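Local structure of trigger factor (Thermotoga maritima, 2NSA) at residues L101-L114 / L146-L159. The protein probably acts as a ribosome-associated chaperone and peptidyl-prolyl cis-trans isomerase that keeps newly made proteins open, its C-terminal chaperone domain forming this chain. Residues are numbered along the deposited sequence; the frame is centred on the assembly and turned at random.
Sequences LAQEKGISVNDEEL and LRWAILKRKVLDLL. With SO4 (sulfate ion), chain C.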
loop_
_atom_site.group_PDB
_atom_site.type_symbol
_atom_site.label_atom_id
_atom_site.label_comp_id
_atom_site.label_asym_id
_atom_site.label_seq_id
_atom_site.Cartn_x
_atom_site.Cartn_y
_atom_site.Cartn_z
ATOM N N LEU A 101 -1.538 -12.485 3.369
ATOM C CA LEU A 101 -2.292 -12.351 4.614
ATOM C C LEU A 101 -3.788 -12.373 4.321
ATOM O O LEU A 101 -4.568 -12.923 5.103
ATOM C CB LEU A 101 -1.912 -11.065 5.362
ATOM C CG LEU A 101 -0.504 -11.118 5.969
ATOM C CD1 LEU A 101 -0.089 -9.747 6.480
ATOM C CD2 LEU A 101 -0.483 -12.145 7.101
ATOM N N ALA A 102 -4.202 -11.799 3.196
ATOM C CA ALA A 102 -5.625 -11.806 2.870
ATOM C C ALA A 102 -6.072 -13.247 2.674
ATOM O O ALA A 102 -7.140 -13.642 3.142
ATOM C CB ALA A 102 -5.901 -10.987 1.612
ATOM N N GLN A 103 -5.255 -14.043 1.993
ATOM C CA GLN A 103 -5.612 -15.442 1.775
ATOM C C GLN A 103 -5.603 -16.204 3.096
ATOM O O GLN A 103 -6.506 -16.998 3.364
ATOM C CB GLN A 103 -4.641 -16.095 0.788
ATOM C CG GLN A 103 -4.576 -15.369 -0.538
ATOM C CD GLN A 103 -3.455 -15.861 -1.419
ATOM O OE1 GLN A 103 -2.501 -16.468 -0.945
ATOM N NE2 GLN A 103 -3.554 -15.580 -2.714
ATOM N N GLU A 104 -4.601 -15.963 3.933
ATOM C CA GLU A 104 -4.533 -16.667 5.208
ATOM C C GLU A 104 -5.666 -16.294 6.151
ATOM O O GLU A 104 -6.099 -17.118 6.958
ATOM C CB GLU A 104 -3.192 -16.416 5.892
ATOM C CG GLU A 104 -2.023 -16.994 5.124
ATOM C CD GLU A 104 -0.707 -16.800 5.831
ATOM O OE1 GLU A 104 -0.607 -15.884 6.670
ATOM O OE2 GLU A 104 0.233 -17.562 5.532
ATOM N N LYS A 105 -6.152 -15.063 6.044
ATOM C CA LYS A 105 -7.232 -14.594 6.907
ATOM C C LYS A 105 -8.633 -14.776 6.341
ATOM O O LYS A 105 -9.619 -14.469 7.017
ATOM C CB LYS A 105 -7.017 -13.119 7.243
ATOM C CG LYS A 105 -5.833 -12.881 8.153
ATOM C CD LYS A 105 -5.705 -11.415 8.485
ATOM C CE LYS A 105 -4.851 -11.229 9.716
ATOM N NZ LYS A 105 -5.459 -11.952 10.871
ATOM N N GLY A 106 -8.725 -15.266 5.110
ATOM C CA GLY A 106 -10.026 -15.472 4.494
ATOM C C GLY A 106 -10.722 -14.175 4.124
ATOM O O GLY A 106 -11.949 -14.094 4.129
ATOM N N ILE A 107 -9.936 -13.156 3.794
ATOM C CA ILE A 107 -10.473 -11.852 3.425
ATOM C C ILE A 107 -10.591 -11.734 1.907
ATOM O O ILE A 107 -9.699 -12.166 1.170
ATOM C CB ILE A 107 -9.561 -10.720 3.949
ATOM C CG1 ILE A 107 -9.360 -10.872 5.459
ATOM C CG2 ILE A 107 -10.170 -9.355 3.616
ATOM C CD1 ILE A 107 -10.662 -10.942 6.246
ATOM N N SER A 108 -11.695 -11.145 1.450
ATOM C CA SER A 108 -11.949 -10.966 0.023
ATOM C C SER A 108 -12.758 -9.687 -0.192
ATOM O O SER A 108 -13.053 -8.972 0.762
ATOM C CB SER A 108 -12.723 -12.171 -0.516
ATOM O OG SER A 108 -12.771 -12.166 -1.932
ATOM N N VAL A 109 -13.109 -9.397 -1.442
ATOM C CA VAL A 109 -13.900 -8.210 -1.759
ATOM C C VAL A 109 -15.038 -8.585 -2.708
ATOM O O VAL A 109 -14.810 -9.259 -3.710
ATOM C CB VAL A 109 -13.040 -7.112 -2.441
ATOM C CG1 VAL A 109 -13.899 -5.887 -2.746
ATOM C CG2 VAL A 109 -11.876 -6.722 -1.540
ATOM N N ASN A 110 -16.261 -8.164 -2.397
ATOM C CA ASN A 110 -17.388 -8.478 -3.278
ATOM C C ASN A 110 -17.860 -7.248 -4.057
ATOM O O ASN A 110 -17.351 -6.146 -3.858
ATOM C CB ASN A 110 -18.553 -9.090 -2.483
ATOM C CG ASN A 110 -19.027 -8.202 -1.350
ATOM O OD1 ASN A 110 -19.231 -7.006 -1.531
ATOM N ND2 ASN A 110 -19.218 -8.791 -0.176
ATOM N N ASP A 111 -18.831 -7.441 -4.948
ATOM C CA ASP A 111 -19.346 -6.346 -5.767
ATOM C C ASP A 111 -20.029 -5.277 -4.936
ATOM O O ASP A 111 -20.003 -4.095 -5.277
ATOM C CB ASP A 111 -20.326 -6.876 -6.816
ATOM C CG ASP A 111 -19.667 -7.817 -7.796
ATOM O OD1 ASP A 111 -18.536 -7.513 -8.231
ATOM O OD2 ASP A 111 -20.281 -8.851 -8.139
ATOM N N GLU A 112 -20.643 -5.703 -3.842
ATOM C CA GLU A 112 -21.333 -4.792 -2.950
ATOM C C GLU A 112 -20.309 -3.806 -2.387
ATOM O O GLU A 112 -20.558 -2.601 -2.313
ATOM C CB GLU A 112 -21.990 -5.592 -1.826
ATOM C CG GLU A 112 -23.110 -4.875 -1.108
ATOM C CD GLU A 112 -22.627 -3.670 -0.341
ATOM O OE1 GLU A 112 -21.787 -3.846 0.570
ATOM O OE2 GLU A 112 -23.086 -2.548 -0.650
ATOM N N GLU A 113 -19.149 -4.325 -2.003
ATOM C CA GLU A 113 -18.094 -3.487 -1.452
ATOM C C GLU A 113 -17.501 -2.578 -2.519
ATOM O O GLU A 113 -17.175 -1.427 -2.243
ATOM C CB GLU A 113 -17.001 -4.357 -0.836
ATOM C CG GLU A 113 -17.462 -5.113 0.391
ATOM C CD GLU A 113 -16.391 -6.011 0.947
ATOM O OE1 GLU A 113 -16.056 -7.011 0.279
ATOM O OE2 GLU A 113 -15.877 -5.715 2.048
ATOM N N LEU A 114 -17.361 -3.102 -3.733
ATOM C CA LEU A 114 -16.826 -2.323 -4.839
ATOM C C LEU A 114 -17.778 -1.171 -5.136
ATOM O O LEU A 114 -17.358 -0.033 -5.336
ATOM C CB LEU A 114 -16.671 -3.198 -6.088
ATOM C CG LEU A 114 -15.537 -4.226 -6.100
ATOM C CD1 LEU A 114 -15.640 -5.100 -7.347
ATOM C CD2 LEU A 114 -14.196 -3.495 -6.078
ATOM N N LEU A 146 -9.487 -0.857 -7.514
ATOM C CA LEU A 146 -10.390 -0.605 -6.398
ATOM C C LEU A 146 -10.436 -1.820 -5.478
ATOM O O LEU A 146 -10.363 -1.688 -4.256
ATOM C CB LEU A 146 -11.798 -0.303 -6.912
ATOM C CG LEU A 146 -12.797 0.126 -5.838
ATOM C CD1 LEU A 146 -12.274 1.328 -5.073
ATOM C CD2 LEU A 146 -14.128 0.447 -6.507
ATOM N N ARG A 147 -10.570 -3.002 -6.075
ATOM C CA ARG A 147 -10.622 -4.245 -5.316
ATOM C C ARG A 147 -9.390 -4.365 -4.424
ATOM O O ARG A 147 -9.497 -4.665 -3.236
ATOM C CB ARG A 147 -10.685 -5.447 -6.266
ATOM C CG ARG A 147 -10.943 -6.778 -5.572
ATOM C CD ARG A 147 -10.884 -7.939 -6.562
ATOM N NE ARG A 147 -11.871 -7.837 -7.638
ATOM C CZ ARG A 147 -13.170 -8.093 -7.501
ATOM N NH1 ARG A 147 -13.657 -8.468 -6.324
ATOM N NH2 ARG A 147 -13.981 -7.988 -8.548
ATOM N N TRP A 148 -8.216 -4.118 -4.998
ATOM C CA TRP A 148 -6.983 -4.209 -4.229
ATOM C C TRP A 148 -6.944 -3.174 -3.116
ATOM O O TRP A 148 -6.545 -3.478 -1.992
ATOM C CB TRP A 148 -5.767 -4.025 -5.131
ATOM C CG TRP A 148 -4.487 -3.960 -4.356
ATOM C CD1 TRP A 148 -3.725 -2.853 -4.122
ATOM C CD2 TRP A 148 -3.820 -5.051 -3.714
ATOM N NE1 TRP A 148 -2.618 -3.185 -3.379
ATOM C CE2 TRP A 148 -2.649 -4.529 -3.115
ATOM C CE3 TRP A 148 -4.094 -6.420 -3.591
ATOM C CZ2 TRP A 148 -1.751 -5.328 -2.399
ATOM C CZ3 TRP A 148 -3.200 -7.216 -2.880
ATOM C CH2 TRP A 148 -2.040 -6.663 -2.293
ATOM N N ALA A 149 -7.343 -1.943 -3.426
ATOM C CA ALA A 149 -7.344 -0.890 -2.412
ATOM C C ALA A 149 -8.190 -1.299 -1.214
ATOM O O ALA A 149 -7.788 -1.115 -0.064
ATOM C CB ALA A 149 -7.876 0.407 -2.994
ATOM N N ILE A 150 -9.373 -1.842 -1.488
ATOM C CA ILE A 150 -10.266 -2.274 -0.417
ATOM C C ILE A 150 -9.668 -3.434 0.377
ATOM O O ILE A 150 -9.674 -3.419 1.612
ATOM C CB ILE A 150 -11.638 -2.703 -0.970
ATOM C CG1 ILE A 150 -12.316 -1.509 -1.657
ATOM C CG2 ILE A 150 -12.506 -3.236 0.170
ATOM C CD1 ILE A 150 -13.561 -1.893 -2.447
ATOM N N LEU A 151 -9.145 -4.431 -0.334
ATOM C CA LEU A 151 -8.550 -5.607 0.298
ATOM C C LEU A 151 -7.389 -5.228 1.211
ATOM O O LEU A 151 -7.304 -5.688 2.351
ATOM C CB LEU A 151 -8.055 -6.586 -0.772
ATOM C CG LEU A 151 -7.535 -7.931 -0.273
ATOM C CD1 LEU A 151 -8.736 -8.797 0.133
ATOM C CD2 LEU A 151 -6.758 -8.632 -1.374
ATOM N N LYS A 152 -6.491 -4.398 0.692
ATOM C CA LYS A 152 -5.325 -3.942 1.434
ATOM C C LYS A 152 -5.740 -3.197 2.696
ATOM O O LYS A 152 -5.176 -3.428 3.767
ATOM C CB LYS A 152 -4.484 -3.041 0.530
ATOM C CG LYS A 152 -3.293 -2.394 1.192
ATOM C CD LYS A 152 -2.489 -1.644 0.139
ATOM C CE LYS A 152 -1.247 -1.017 0.710
ATOM N NZ LYS A 152 -0.577 -0.181 -0.328
ATOM N N ARG A 153 -6.732 -2.318 2.580
ATOM C CA ARG A 153 -7.195 -1.573 3.746
ATOM C C ARG A 153 -7.751 -2.515 4.808
ATOM O O ARG A 153 -7.489 -2.337 5.998
ATOM C CB ARG A 153 -8.271 -0.546 3.363
ATOM C CG ARG A 153 -8.789 0.261 4.553
ATOM C CD ARG A 153 -7.654 0.951 5.313
ATOM N NE ARG A 153 -7.097 2.102 4.607
ATOM C CZ ARG A 153 -7.738 3.253 4.417
ATOM N NH1 ARG A 153 -8.971 3.417 4.881
ATOM N NH2 ARG A 153 -7.138 4.248 3.774
ATOM N N LYS A 154 -8.504 -3.523 4.385
ATOM C CA LYS A 154 -9.074 -4.460 5.342
ATOM C C LYS A 154 -7.989 -5.277 6.036
ATOM O O LYS A 154 -8.048 -5.492 7.244
ATOM C CB LYS A 154 -10.090 -5.366 4.641
ATOM C CG LYS A 154 -11.322 -4.581 4.210
ATOM C CD LYS A 154 -12.113 -5.252 3.109
ATOM C CE LYS A 154 -12.689 -6.564 3.561
ATOM N NZ LYS A 154 -13.680 -7.074 2.575
ATOM N N VAL A 155 -6.986 -5.713 5.283
ATOM C CA VAL A 155 -5.908 -6.487 5.877
ATOM C C VAL A 155 -5.126 -5.636 6.873
ATOM O O VAL A 155 -4.842 -6.082 7.986
ATOM C CB VAL A 155 -4.957 -7.051 4.793
ATOM C CG1 VAL A 155 -3.733 -7.696 5.441
ATOM C CG2 VAL A 155 -5.701 -8.082 3.952
ATOM N N LEU A 156 -4.788 -4.407 6.493
ATOM C CA LEU A 156 -4.047 -3.543 7.410
ATOM C C LEU A 156 -4.841 -3.262 8.686
ATOM O O LEU A 156 -4.295 -3.339 9.789
ATOM C CB LEU A 156 -3.686 -2.222 6.730
ATOM C CG LEU A 156 -2.749 -2.375 5.528
ATOM C CD1 LEU A 156 -2.613 -1.015 4.858
ATOM C CD2 LEU A 156 -1.390 -2.912 5.958
ATOM N N ASP A 157 -6.126 -2.944 8.541
ATOM C CA ASP A 157 -6.963 -2.655 9.708
ATOM C C ASP A 157 -7.037 -3.857 10.646
ATOM O O ASP A 157 -6.942 -3.706 11.865
ATOM C CB ASP A 157 -8.366 -2.235 9.274
ATOM C CG ASP A 157 -8.408 -0.814 8.721
ATOM O OD1 ASP A 157 -7.375 -0.122 8.778
ATOM O OD2 ASP A 157 -9.477 -0.393 8.238
ATOM N N LEU A 158 -7.207 -5.049 10.082
ATOM C CA LEU A 158 -7.273 -6.257 10.903
ATOM C C LEU A 158 -5.977 -6.468 11.678
ATOM O O LEU A 158 -6.001 -6.815 12.862
ATOM C CB LEU A 158 -7.557 -7.484 10.033
ATOM C CG LEU A 158 -8.996 -7.663 9.551
ATOM C CD1 LEU A 158 -9.045 -8.738 8.471
ATOM C CD2 LEU A 158 -9.886 -8.051 10.732
ATOM N N LEU A 159 -4.838 -6.275 11.021
ATOM C CA LEU A 159 -3.570 -6.452 11.712
ATOM C C LEU A 159 -3.431 -5.452 12.855
ATOM O O LEU A 159 -3.042 -5.821 13.963
ATOM C CB LEU A 159 -2.392 -6.301 10.742
ATOM C CG LEU A 159 -2.274 -7.370 9.655
ATOM C CD1 LEU A 159 -1.118 -7.008 8.728
ATOM C CD2 LEU A 159 -2.052 -8.746 10.277
HETATM S S SO4 C . -13.192 -9.503 -12.685
HETATM O O1 SO4 C . -14.257 -10.519 -12.575
HETATM O O2 SO4 C . -13.466 -8.400 -11.741
HETATM O O3 SO4 C . -13.152 -8.977 -14.063
HETATM O O4 SO4 C . -11.888 -10.118 -12.358
HETATM O O HOH W 1 -16.519 -8.950 -6.779
HETATM O O HOH W 2 -16.831 -7.777 -10.257
#
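Lys154 of helix 140-160 reaches across to Ser108 and Glu113, in the helix-loop-helix connection that joins helix 77-105 to helix 111-125 in the all-helical C-terminal chaperone domain. Its CB lies near Ile107 CG2, CD comes near Glu113 OE2, CE meets Ile107 CG2, Ser108 O and Glu113 OE2, and a bend at chi3 (64°) brings NZ between two acceptors. Lys154 NZ donates to Ser108 O at 2.7 Å, nearly in line with the carbonyl bond, and to the syn lone pair of Glu113 OE2 at 2.6 Å, a hydrogen bond within a salt bridge whose side chains approach from opposite directions. Glu113 OE1 uses its anti lone pair for Asn110 N, while Glu113 N donates to Asn110 OD1; this capping box holds the carboxylate at the start of helix 111-125. At the other end of the loop, Gly106 closes helix 77-105 with a Schellman motif.

Between the loop and helix 140-160, Val109 sets CG2 against Ile150 CG2 and Leu151 CB, and Ala102 CB rests 3.7 Å from Val155 CG2. Ile107 and Leu158 meet tip to tip, CD1 to CD1 at 3.5 Å. Leu101 and Leu159 cross at about a right angle, and both also touch Leu6 of helix 6-12. Leu114 CD1 lies over one face of the Arg147 guanidinium; at its edge, water 1 accepts from Arg147 NH1 and donates to Asp111 OD1, and Arg147 NH2 donates, at a long 3.3 Å, to O2 of a sulfate ion probably taken from the crystallisation liquor.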